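Side-chain contacts in tyrocidine synthetase 3 (Brevibacillus brevis, PDB 2JGP), which probably forms peptide bonds between carrier-bound intermediates in the nonribosomal synthesis of the antibiotic tyrocidine, being a peptidyl carrier-condensation bidomain of the synthetase: residues A[274-277]-A[278-282]; A[207-210]-A[211-215]; A[249-252]-A[253-257]; A[492-495]-A[496-500]. All blocks are in the same frame, centred on the assembly; numbering follows the deposited sequence.

Contact 1 of 4, residues A[274-277]-A[278-282]; sequences AYWL and QTFAD
Gln278, Thr279 and Phe280 donate their backbone N-H groups to the carbonyls of Ala274, Tyr275 and Trp276 in the closing turn of helix 267-279, which the chain leaves at Phe280. The last of these bonds, Phe280 N to Trp276 O at 3.1 Å, is also the most bent, with 144° at the hydrogen. Tyr275 O accepts twice: besides Thr279 N it takes the hydroxyl of Thr279, OG1 lying 2.9 Å from it, and the two donors approach from opposite faces of the carbonyl plane. Because OG1 stands beside its own backbone N (chi1 -65°), it turns back along the helix and also rests over the rim of one face of the Tyr275 ring, 3.5 Å from CZ. The methyl of Thr279, on the other branch, lies over the centre of the Phe280 ring. Trp276 and Phe280 run side by side in the same direction, and Phe280 CE1 meets the edge of the indole, 3.8 Å from CE3. Both rings pack against strand 373-379, while Trp276 NE1 donates to His404 O, and Tyr275 stacks on His404. Past the helix end, Asp282 forms a salt bridge with Arg378. This is a helix C-terminus with a threonine hydroxyl returned to the i-4 carbonyl, in the condensation domain; the side chain of Tyr275 is about 8 Å from the sodium ion bound by Gln396 and Asp400.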
loop_
_atom_site.group_PDB
_atom_site.type_symbol
_atom_site.label_atom_id
_atom_site.label_comp_id
_atom_site.label_asym_id
_atom_site.label_seq_id
_atom_site.Cartn_x
_atom_site.Cartn_y
_atom_site.Cartn_z
ATOM N N ALA A 274 17.820 -1.318 10.466
ATOM C CA ALA A 274 18.179 -2.161 11.609
ATOM C C ALA A 274 16.984 -2.907 12.172
ATOM O O ALA A 274 17.098 -4.081 12.534
ATOM C CB ALA A 274 18.829 -1.330 12.701
ATOM N N TYR A 275 15.837 -2.229 12.239
ATOM C CA TYR A 275 14.610 -2.862 12.709
ATOM C C TYR A 275 14.288 -4.127 11.910
ATOM O O TYR A 275 13.982 -5.170 12.487
ATOM C CB TYR A 275 13.414 -1.899 12.661
ATOM C CG TYR A 275 12.125 -2.618 12.971
ATOM C CD1 TYR A 275 11.738 -2.860 14.287
ATOM C CD2 TYR A 275 11.322 -3.116 11.947
ATOM C CE1 TYR A 275 10.576 -3.546 14.569
ATOM C CE2 TYR A 275 10.164 -3.808 12.223
ATOM C CZ TYR A 275 9.790 -4.018 13.528
ATOM O OH TYR A 275 8.635 -4.714 13.789
ATOM N N TRP A 276 14.369 -4.028 10.585
ATOM C CA TRP A 276 14.010 -5.130 9.704
ATOM C C TRP A 276 15.046 -6.248 9.714
ATOM O O TRP A 276 14.692 -7.426 9.659
ATOM C CB TRP A 276 13.789 -4.612 8.283
ATOM C CG TRP A 276 12.582 -3.736 8.205
ATOM C CD1 TRP A 276 12.561 -2.388 8.039
ATOM C CD2 TRP A 276 11.220 -4.146 8.354
ATOM N NE1 TRP A 276 11.264 -1.930 8.048
ATOM C CE2 TRP A 276 10.419 -2.988 8.240
ATOM C CE3 TRP A 276 10.595 -5.380 8.562
ATOM C CZ2 TRP A 276 9.026 -3.028 8.326
ATOM C CZ3 TRP A 276 9.213 -5.424 8.636
ATOM C CH2 TRP A 276 8.442 -4.249 8.519
ATOM N N LEU A 277 16.319 -5.879 9.801
ATOM C CA LEU A 277 17.392 -6.870 9.856
ATOM C C LEU A 277 17.298 -7.681 11.147
ATOM O O LEU A 277 17.477 -8.896 11.128
ATOM C CB LEU A 277 18.761 -6.200 9.716
ATOM C CG LEU A 277 18.983 -5.436 8.404
ATOM C CD1 LEU A 277 20.429 -4.991 8.285
ATOM C CD2 LEU A 277 18.569 -6.270 7.192
ATOM N N GLN A 278 17.004 -7.003 12.256
ATOM C CA GLN A 278 16.764 -7.661 13.546
ATOM C C GLN A 278 15.558 -8.593 13.464
ATOM O O GLN A 278 15.634 -9.749 13.876
ATOM C CB GLN A 278 16.515 -6.618 14.647
ATOM C CG GLN A 278 17.758 -5.851 15.083
ATOM C CD GLN A 278 17.454 -4.507 15.755
ATOM O OE1 GLN A 278 18.361 -3.713 15.990
ATOM N NE2 GLN A 278 16.180 -4.248 16.051
ATOM N N THR A 279 14.446 -8.078 12.935
ATOM C CA THR A 279 13.204 -8.842 12.817
ATOM C C THR A 279 13.391 -10.181 12.089
ATOM O O THR A 279 12.763 -11.175 12.458
ATOM C CB THR A 279 12.092 -8.014 12.112
ATOM O OG1 THR A 279 11.744 -6.884 12.924
ATOM C CG2 THR A 279 10.841 -8.856 11.863
ATOM N N PHE A 280 14.256 -10.205 11.076
ATOM C CA PHE A 280 14.492 -11.414 10.276
ATOM C C PHE A 280 15.921 -11.957 10.421
ATOM O O PHE A 280 16.463 -12.555 9.490
ATOM C CB PHE A 280 14.170 -11.132 8.802
ATOM C CG PHE A 280 12.742 -10.741 8.564
ATOM C CD1 PHE A 280 12.403 -9.436 8.242
ATOM C CD2 PHE A 280 11.728 -11.680 8.681
ATOM C CE1 PHE A 280 11.080 -9.080 8.029
ATOM C CE2 PHE A 280 10.407 -11.329 8.475
ATOM C CZ PHE A 280 10.082 -10.028 8.150
ATOM N N ALA A 281 16.515 -11.765 11.596
ATOM C CA ALA A 281 17.898 -12.174 11.848
ATOM C C ALA A 281 18.033 -13.686 12.044
ATOM O O ALA A 281 19.055 -14.281 11.683
ATOM C CB ALA A 281 18.446 -11.441 13.059
ATOM N N ASP A 282 16.996 -14.296 12.612
ATOM C CA ASP A 282 17.000 -15.723 12.948
ATOM C C ASP A 282 16.498 -16.574 11.767
ATOM O O ASP A 282 16.667 -16.183 10.606
ATOM C CB ASP A 282 16.167 -15.950 14.222
ATOM C CG ASP A 282 14.724 -15.505 14.069
ATOM O OD1 ASP A 282 13.847 -16.073 14.749
ATOM O OD2 ASP A 282 14.471 -14.575 13.273
#

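Contact 2 of 4, residues A[207-210]-A[211-215]; sequences LKIG and EDRYV
Lys208 runs its aliphatic chain obliquely along the CD2-CE2 side of Tyr214, its non-hydrogen-bonded partner on the facing strand; CD of Lys208 comes within 3.8 Å of Tyr214 CE2. With CG anti to the backbone N (chi1 -179°), the lysine runs out toward the turn. On the other face of the sheet Ile209 sends CD1 over one face of the Arg213 guanidinium, toward its rim and 3.7 Å from NH2, and the same methyl touches Val215 CG2 at 3.9 Å. The backbone behind these pairs is a beta hairpin, strands 202-210 and 213-220, interrupted by a classic beta bulge: Ile209 N and Gly210 N both bond to Arg213 O, at 3.0 and 3.2 Å, from the same face of its carbonyl plane. Next to the turn Arg213 N returns a bond to Gly210 O. Beyond the bulge, Leu207 and Val215 are linked by bonds in both directions, Val215 N to Leu207 O at 2.7 Å being the shorter. In the second shell, a salt bridge to Glu180 of helix 180-189 holds the Arg213 guanidinium against Ile209 CD1. Strand 174-177 flanks Lys208 through backbone bonding to Ser176, and the backbone of Tyr214 bonds to that of Ile127 in strand 123-129.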
loop_
_atom_site.group_PDB
_atom_site.type_symbol
_atom_site.label_atom_id
_atom_site.label_comp_id
_atom_site.label_asym_id
_atom_site.label_seq_id
_atom_site.Cartn_x
_atom_site.Cartn_y
_atom_site.Cartn_z
ATOM N N LEU A 207 -13.028 4.260 -27.831
ATOM C CA LEU A 207 -13.717 3.397 -28.784
ATOM C C LEU A 207 -15.215 3.653 -28.715
ATOM O O LEU A 207 -15.841 3.372 -27.698
ATOM C CB LEU A 207 -13.440 1.926 -28.471
ATOM C CG LEU A 207 -11.987 1.526 -28.221
ATOM C CD1 LEU A 207 -11.928 0.084 -27.733
ATOM C CD2 LEU A 207 -11.157 1.716 -29.485
ATOM N N LYS A 208 -15.769 4.199 -29.795
ATOM C CA LYS A 208 -17.211 4.361 -29.937
ATOM C C LYS A 208 -17.816 3.016 -30.323
ATOM O O LYS A 208 -17.537 2.493 -31.406
ATOM C CB LYS A 208 -17.523 5.407 -31.007
ATOM C CG LYS A 208 -19.013 5.669 -31.222
ATOM C CD LYS A 208 -19.241 7.000 -31.933
ATOM C CE LYS A 208 -20.707 7.420 -31.929
ATOM N NZ LYS A 208 -21.381 7.183 -33.232
ATOM N N ILE A 209 -18.623 2.455 -29.425
ATOM C CA ILE A 209 -19.261 1.151 -29.643
ATOM C C ILE A 209 -20.740 1.282 -29.996
ATOM O O ILE A 209 -21.391 0.299 -30.362
ATOM C CB ILE A 209 -19.074 0.202 -28.426
ATOM C CG1 ILE A 209 -19.803 0.722 -27.180
ATOM C CG2 ILE A 209 -17.597 0.023 -28.134
ATOM C CD1 ILE A 209 -19.737 -0.223 -25.996
ATOM N N GLY A 210 -21.263 2.499 -29.889
ATOM C CA GLY A 210 -22.638 2.773 -30.262
ATOM C C GLY A 210 -22.991 4.240 -30.152
ATOM O O GLY A 210 -22.267 5.024 -29.537
ATOM N N GLU A 211 -24.090 4.595 -30.813
ATOM C CA GLU A 211 -24.805 5.866 -30.652
ATOM C C GLU A 211 -24.237 6.794 -29.568
ATOM O O GLU A 211 -23.502 7.731 -29.887
ATOM C CB GLU A 211 -26.316 5.606 -30.430
ATOM C CG GLU A 211 -26.891 4.387 -31.183
ATOM C CD GLU A 211 -26.333 3.042 -30.696
ATOM O OE1 GLU A 211 -25.924 2.936 -29.517
ATOM O OE2 GLU A 211 -26.279 2.094 -31.510
ATOM N N ASP A 212 -24.557 6.533 -28.301
ATOM C CA ASP A 212 -24.028 7.322 -27.182
ATOM C C ASP A 212 -23.302 6.390 -26.212
ATOM O O ASP A 212 -23.479 6.476 -25.000
ATOM C CB ASP A 212 -25.163 8.082 -26.461
ATOM C CG ASP A 212 -25.524 9.405 -27.136
ATOM O OD1 ASP A 212 -24.636 10.078 -27.701
ATOM O OD2 ASP A 212 -26.709 9.783 -27.082
ATOM N N ARG A 213 -22.481 5.497 -26.762
ATOM C CA ARG A 213 -21.800 4.480 -25.974
ATOM C C ARG A 213 -20.336 4.424 -26.386
ATOM O O ARG A 213 -20.027 4.277 -27.569
ATOM C CB ARG A 213 -22.440 3.104 -26.175
ATOM C CG ARG A 213 -23.949 3.037 -25.902
ATOM C CD ARG A 213 -24.267 1.950 -24.889
ATOM N NE ARG A 213 -23.841 0.629 -25.344
ATOM C CZ ARG A 213 -23.452 -0.370 -24.550
ATOM N NH1 ARG A 213 -23.407 -0.232 -23.227
ATOM N NH2 ARG A 213 -23.090 -1.523 -25.089
ATOM N N TYR A 214 -19.452 4.544 -25.400
ATOM C CA TYR A 214 -18.012 4.551 -25.631
ATOM C C TYR A 214 -17.299 3.680 -24.601
ATOM O O TYR A 214 -17.774 3.520 -23.474
ATOM C CB TYR A 214 -17.464 5.976 -25.524
ATOM C CG TYR A 214 -18.111 6.991 -26.441
ATOM C CD1 TYR A 214 -19.254 7.677 -26.054
ATOM C CD2 TYR A 214 -17.559 7.285 -27.684
ATOM C CE1 TYR A 214 -19.849 8.619 -26.893
ATOM C CE2 TYR A 214 -18.137 8.222 -28.521
ATOM C CZ TYR A 214 -19.282 8.886 -28.121
ATOM O OH TYR A 214 -19.854 9.815 -28.956
ATOM N N VAL A 215 -16.160 3.120 -24.994
ATOM C CA VAL A 215 -15.243 2.490 -24.045
ATOM C C VAL A 215 -13.945 3.280 -24.034
ATOM O O VAL A 215 -13.317 3.456 -25.074
ATOM C CB VAL A 215 -14.947 1.022 -24.402
ATOM C CG1 VAL A 215 -13.894 0.443 -23.446
ATOM C CG2 VAL A 215 -16.227 0.208 -24.350
#

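Contact 3 of 4, residues A[249-252]-A[253-257]; sequences LRIQ and YKDFA
Asp255, in the first turn of helix 253-263, reaches back to the residues that lead into it. Its CB lies 3.8 Å from Ile251 CG2 and also passes close by the carbonyl oxygen of Gln252. From there CG points away from the aspartate's own carbonyl carbon (chi1 -60°), which swings the carboxylate toward the incoming chain. OD2 takes the N-H of Gln252 at 2.8 Å in an almost straight bond of 171°, meeting it on the anti side and 31° out of the carboxylate plane. The same OD2 accepts a hydrogen bond from a water, 2.8 Å away, and this water donates its other hydrogen to Arg250 O. OD1 is satisfied by Val91 N. Gln252 is the N-cap residue, so the bond from its N to the side chain at N3 is one half of a capping box. The reciprocal half is absent; in the modelled conformer, one of two, Gln252 OE1 instead accepts from Tyr253 N at 3.1 Å. Gln252 O receives weak bonds from Asp255 N and Phe256 N, starting the helix. A carboxylate at this helix end would probably be stabilised by the helix dipole. Around this cap, Lys254 pairs with Glu148, Arg250 is bound by Asp363 and Glu89, and Tyr253 meets Phe371 edge-to-face and bonds to Met370 O and Ser100 OG; Tyr253, Lys254 and Ala257 set the start of helix 253-263 against strand 160-165.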
loop_
_atom_site.group_PDB
_atom_site.type_symbol
_atom_site.label_atom_id
_atom_site.label_comp_id
_atom_site.label_asym_id
_atom_site.label_seq_id
_atom_site.Cartn_x
_atom_site.Cartn_y
_atom_site.Cartn_z
ATOM N N LEU A 249 -0.094 21.538 -6.720
ATOM C CA LEU A 249 0.706 20.481 -6.097
ATOM C C LEU A 249 2.004 21.059 -5.546
ATOM O O LEU A 249 2.865 21.503 -6.307
ATOM C CB LEU A 249 1.020 19.378 -7.116
ATOM C CG LEU A 249 -0.180 18.606 -7.676
ATOM C CD1 LEU A 249 0.137 17.997 -9.045
ATOM C CD2 LEU A 249 -0.624 17.530 -6.706
ATOM N N ARG A 250 2.145 21.049 -4.222
ATOM C CA ARG A 250 3.338 21.589 -3.570
ATOM C C ARG A 250 4.586 20.772 -3.870
ATOM O O ARG A 250 5.666 21.327 -4.085
ATOM C CB ARG A 250 3.151 21.640 -2.046
ATOM C CG ARG A 250 4.402 22.118 -1.320
ATOM C CD ARG A 250 4.203 22.370 0.158
ATOM N NE ARG A 250 5.427 22.957 0.699
ATOM C CZ ARG A 250 6.489 22.273 1.126
ATOM N NH1 ARG A 250 6.502 20.946 1.128
ATOM N NH2 ARG A 250 7.551 22.930 1.577
ATOM N N ILE A 251 4.424 19.453 -3.847
ATOM C CA ILE A 251 5.531 18.520 -3.916
ATOM C C ILE A 251 5.316 17.575 -5.096
ATOM O O ILE A 251 4.186 17.168 -5.378
ATOM C CB ILE A 251 5.639 17.720 -2.583
ATOM C CG1 ILE A 251 5.866 18.667 -1.391
ATOM C CG2 ILE A 251 6.748 16.699 -2.639
ATOM C CD1 ILE A 251 7.183 19.434 -1.439
ATOM N N GLN A 252 6.410 17.242 -5.783
ATOM C CA GLN A 252 6.335 16.323 -6.924
ATOM C C GLN A 252 7.135 15.054 -6.672
ATOM O O GLN A 252 7.879 14.952 -5.701
ATOM C CB GLN A 252 6.781 17.017 -8.215
ATOM C CG GLN A 252 5.621 17.619 -9.013
ATOM C CD GLN A 252 4.794 16.573 -9.746
ATOM O OE1 GLN A 252 5.085 15.365 -9.687
ATOM N NE2 GLN A 252 3.748 17.028 -10.441
ATOM N N TYR A 253 6.954 14.056 -7.538
ATOM C CA TYR A 253 7.613 12.767 -7.331
ATOM C C TYR A 253 9.133 12.902 -7.254
ATOM O O TYR A 253 9.765 12.268 -6.417
ATOM C CB TYR A 253 7.239 11.740 -8.409
ATOM C CG TYR A 253 7.608 10.333 -8.004
ATOM C CD1 TYR A 253 6.783 9.600 -7.166
ATOM C CD2 TYR A 253 8.802 9.747 -8.424
ATOM C CE1 TYR A 253 7.117 8.323 -6.764
ATOM C CE2 TYR A 253 9.141 8.466 -8.034
ATOM C CZ TYR A 253 8.293 7.753 -7.202
ATOM O OH TYR A 253 8.613 6.473 -6.812
ATOM N N LYS A 254 9.722 13.740 -8.100
ATOM C CA LYS A 254 11.184 13.888 -8.106
ATOM C C LYS A 254 11.707 14.422 -6.766
ATOM O O LYS A 254 12.826 14.105 -6.371
ATOM C CB LYS A 254 11.659 14.768 -9.267
ATOM C CG LYS A 254 11.288 16.241 -9.194
ATOM C CD LYS A 254 11.715 16.925 -10.487
ATOM C CE LYS A 254 11.647 18.435 -10.388
ATOM N NZ LYS A 254 10.256 18.928 -10.237
ATOM N N ASP A 255 10.884 15.212 -6.075
ATOM C CA ASP A 255 11.224 15.712 -4.739
ATOM C C ASP A 255 11.327 14.543 -3.759
ATOM O O ASP A 255 12.267 14.468 -2.956
ATOM C CB ASP A 255 10.173 16.713 -4.237
ATOM C CG ASP A 255 10.039 17.938 -5.129
ATOM O OD1 ASP A 255 11.067 18.433 -5.651
ATOM O OD2 ASP A 255 8.896 18.437 -5.279
ATOM N N PHE A 256 10.355 13.637 -3.827
ATOM C CA PHE A 256 10.379 12.416 -3.029
ATOM C C PHE A 256 11.596 11.561 -3.371
ATOM O O PHE A 256 12.276 11.075 -2.473
ATOM C CB PHE A 256 9.081 11.601 -3.222
ATOM C CG PHE A 256 9.187 10.168 -2.770
ATOM C CD1 PHE A 256 9.181 9.848 -1.415
ATOM C CD2 PHE A 256 9.278 9.139 -3.694
ATOM C CE1 PHE A 256 9.283 8.538 -1.000
ATOM C CE2 PHE A 256 9.378 7.831 -3.288
ATOM C CZ PHE A 256 9.381 7.520 -1.942
ATOM N N ALA A 257 11.862 11.368 -4.667
ATOM C CA ALA A 257 13.001 10.548 -5.114
ATOM C C ALA A 257 14.363 11.099 -4.669
ATOM O O ALA A 257 15.240 10.346 -4.221
ATOM C CB ALA A 257 12.965 10.365 -6.638
HETATM O O HOH W 1 7.615 20.856 -5.919
#

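Contact 4 of 4, residues A[492-495]-A[496-500]; sequences MERF and SRHFL
Met492 and Ser496 are joined by two hydrogen bonds to one acceptor: Ser496 N reaches Met492 O at 3.0 Å and Ser496 OG reaches it at 2.9 Å, from opposite faces of the carbonyl plane. The hydroxyl can do so with OG anti to the carbonyl carbon of the serine (chi1 -56°). Backbone bonds from Arg497, His498 and Phe499 continue along helix 489-508. Of the CH-pi kind is the meeting of Arg494 with His498, which lie side by side: Arg494 CG sits over the face of the imidazole, 4.0 Å from its centroid. Arg494 O lies over that ring as well, 3.3 Å from His498 CG. Among the charged groups, the Arg497 guanidinium folds back so that one face lies over Glu493 O and Arg494 CA, and its NH2 comes 4.0 Å from Arg494 NE. The two guanidinium planes are nearly perpendicular, 88° apart, and Arg494 has a salt bridge to Glu490. On the buried side, Phe495 packs edge-to-face with Tyr344, and Met492 and Ser496 lie against strands 303-309 and 476-483. The helix is thus amphipathic here: the buried serine hydroxyl is spent on its own helix among apolar neighbours, while Glu490 and, at longer range, Glu493 probably offset some of the repulsion between the two arginines.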
loop_
_atom_site.group_PDB
_atom_site.type_symbol
_atom_site.label_atom_id
_atom_site.label_comp_id
_atom_site.label_asym_id
_atom_site.label_seq_id
_atom_site.Cartn_x
_atom_site.Cartn_y
_atom_site.Cartn_z
ATOM N N MET A 492 -10.521 -23.276 -1.609
ATOM C CA MET A 492 -10.433 -21.851 -1.302
ATOM C C MET A 492 -11.751 -21.295 -0.765
ATOM O O MET A 492 -11.747 -20.422 0.102
ATOM C CB MET A 492 -9.962 -21.074 -2.531
ATOM C CG MET A 492 -8.505 -21.341 -2.875
ATOM S SD MET A 492 -7.375 -20.548 -1.713
ATOM C CE MET A 492 -6.999 -21.890 -0.589
ATOM N N GLU A 493 -12.873 -21.794 -1.275
ATOM C CA GLU A 493 -14.174 -21.456 -0.685
ATOM C C GLU A 493 -14.262 -21.948 0.764
ATOM O O GLU A 493 -14.802 -21.255 1.618
ATOM C CB GLU A 493 -15.328 -21.999 -1.534
ATOM C CG GLU A 493 -15.516 -21.230 -2.848
ATOM C CD GLU A 493 -16.588 -21.815 -3.753
ATOM O OE1 GLU A 493 -17.099 -22.920 -3.467
ATOM O OE2 GLU A 493 -16.914 -21.164 -4.768
ATOM N N ARG A 494 -13.706 -23.125 1.041
ATOM C CA ARG A 494 -13.665 -23.661 2.405
ATOM C C ARG A 494 -12.710 -22.862 3.299
ATOM O O ARG A 494 -13.011 -22.618 4.469
ATOM C CB ARG A 494 -13.259 -25.140 2.390
ATOM C CG ARG A 494 -13.278 -25.807 3.760
ATOM C CD ARG A 494 -12.910 -27.287 3.689
ATOM N NE ARG A 494 -13.884 -28.054 2.907
ATOM C CZ ARG A 494 -13.695 -28.530 1.676
ATOM N NH1 ARG A 494 -12.548 -28.351 1.026
ATOM N NH2 ARG A 494 -14.675 -29.206 1.086
ATOM N N PHE A 495 -11.562 -22.487 2.733
ATOM C CA PHE A 495 -10.569 -21.617 3.373
ATOM C C PHE A 495 -11.216 -20.320 3.848
ATOM O O PHE A 495 -10.981 -19.872 4.970
ATOM C CB PHE A 495 -9.456 -21.327 2.352
ATOM C CG PHE A 495 -8.310 -20.489 2.869
ATOM C CD1 PHE A 495 -7.335 -21.043 3.688
ATOM C CD2 PHE A 495 -8.169 -19.163 2.470
ATOM C CE1 PHE A 495 -6.257 -20.279 4.131
ATOM C CE2 PHE A 495 -7.098 -18.390 2.904
ATOM C CZ PHE A 495 -6.135 -18.954 3.733
ATOM N N SER A 496 -12.042 -19.731 2.985
ATOM C CA SER A 496 -12.746 -18.483 3.293
ATOM C C SER A 496 -13.786 -18.652 4.405
ATOM O O SER A 496 -13.865 -17.820 5.307
ATOM C CB SER A 496 -13.419 -17.934 2.035
ATOM O OG SER A 496 -12.472 -17.746 0.995
ATOM N N ARG A 497 -14.581 -19.722 4.333
ATOM C CA ARG A 497 -15.553 -20.043 5.381
ATOM C C ARG A 497 -14.856 -20.242 6.724
ATOM O O ARG A 497 -15.379 -19.838 7.759
ATOM C CB ARG A 497 -16.352 -21.311 5.037
ATOM C CG ARG A 497 -17.258 -21.187 3.813
ATOM C CD ARG A 497 -18.297 -22.310 3.753
ATOM N NE ARG A 497 -17.696 -23.638 3.577
ATOM C CZ ARG A 497 -17.317 -24.161 2.410
ATOM N NH1 ARG A 497 -17.462 -23.486 1.271
ATOM N NH2 ARG A 497 -16.781 -25.379 2.380
ATOM N N HIS A 498 -13.682 -20.873 6.699
ATOM C CA HIS A 498 -12.897 -21.075 7.913
ATOM C C HIS A 498 -12.412 -19.754 8.508
ATOM O O HIS A 498 -12.350 -19.612 9.730
ATOM C CB HIS A 498 -11.720 -22.024 7.664
ATOM C CG HIS A 498 -12.124 -23.463 7.535
ATOM N ND1 HIS A 498 -13.360 -23.930 7.928
ATOM C CD2 HIS A 498 -11.444 -24.541 7.082
ATOM C CE1 HIS A 498 -13.430 -25.231 7.702
ATOM N NE2 HIS A 498 -12.278 -25.627 7.191
ATOM N N PHE A 499 -12.091 -18.780 7.661
ATOM C CA PHE A 499 -11.765 -17.442 8.155
ATOM C C PHE A 499 -12.953 -16.851 8.924
ATOM O O PHE A 499 -12.783 -16.267 10.002
ATOM C CB PHE A 499 -11.360 -16.493 7.020
ATOM C CG PHE A 499 -11.068 -15.092 7.491
ATOM C CD1 PHE A 499 -9.822 -14.767 8.008
ATOM C CD2 PHE A 499 -12.049 -14.111 7.450
ATOM C CE1 PHE A 499 -9.557 -13.481 8.463
ATOM C CE2 PHE A 499 -11.793 -12.820 7.908
ATOM C CZ PHE A 499 -10.543 -12.509 8.414
ATOM N N LEU A 500 -14.150 -17.003 8.362
ATOM C CA LEU A 500 -15.358 -16.466 8.982
ATOM C C LEU A 500 -15.706 -17.191 10.277
ATOM O O LEU A 500 -16.233 -16.576 11.197
ATOM C CB LEU A 500 -16.546 -16.528 8.021
ATOM C CG LEU A 500 -16.414 -15.707 6.739
ATOM C CD1 LEU A 500 -17.643 -15.916 5.860
ATOM C CD2 LEU A 500 -16.204 -14.233 7.055
#

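How the contacts relate
All four contacts are local and belong to the condensation domain; no two touch or share a helix or strand. None is wholly core or surface: each sets buried residues against neighbouring elements and turns others outward. Contacts 1 and 4 both return a hydroxyl to the i-4 carbonyl, but contact 1 closes a helix with aromatic packing, whereas contact 4 lies within one and sets charged groups against a buried side. Contact 3 is the counterpart at a helix start, using a carboxylate and a water; its helix 253-263 precedes helix 267-279 of contact 1. Contact 2, the one built of strands, lies farthest from the chain centre, its centre about 34 Å away.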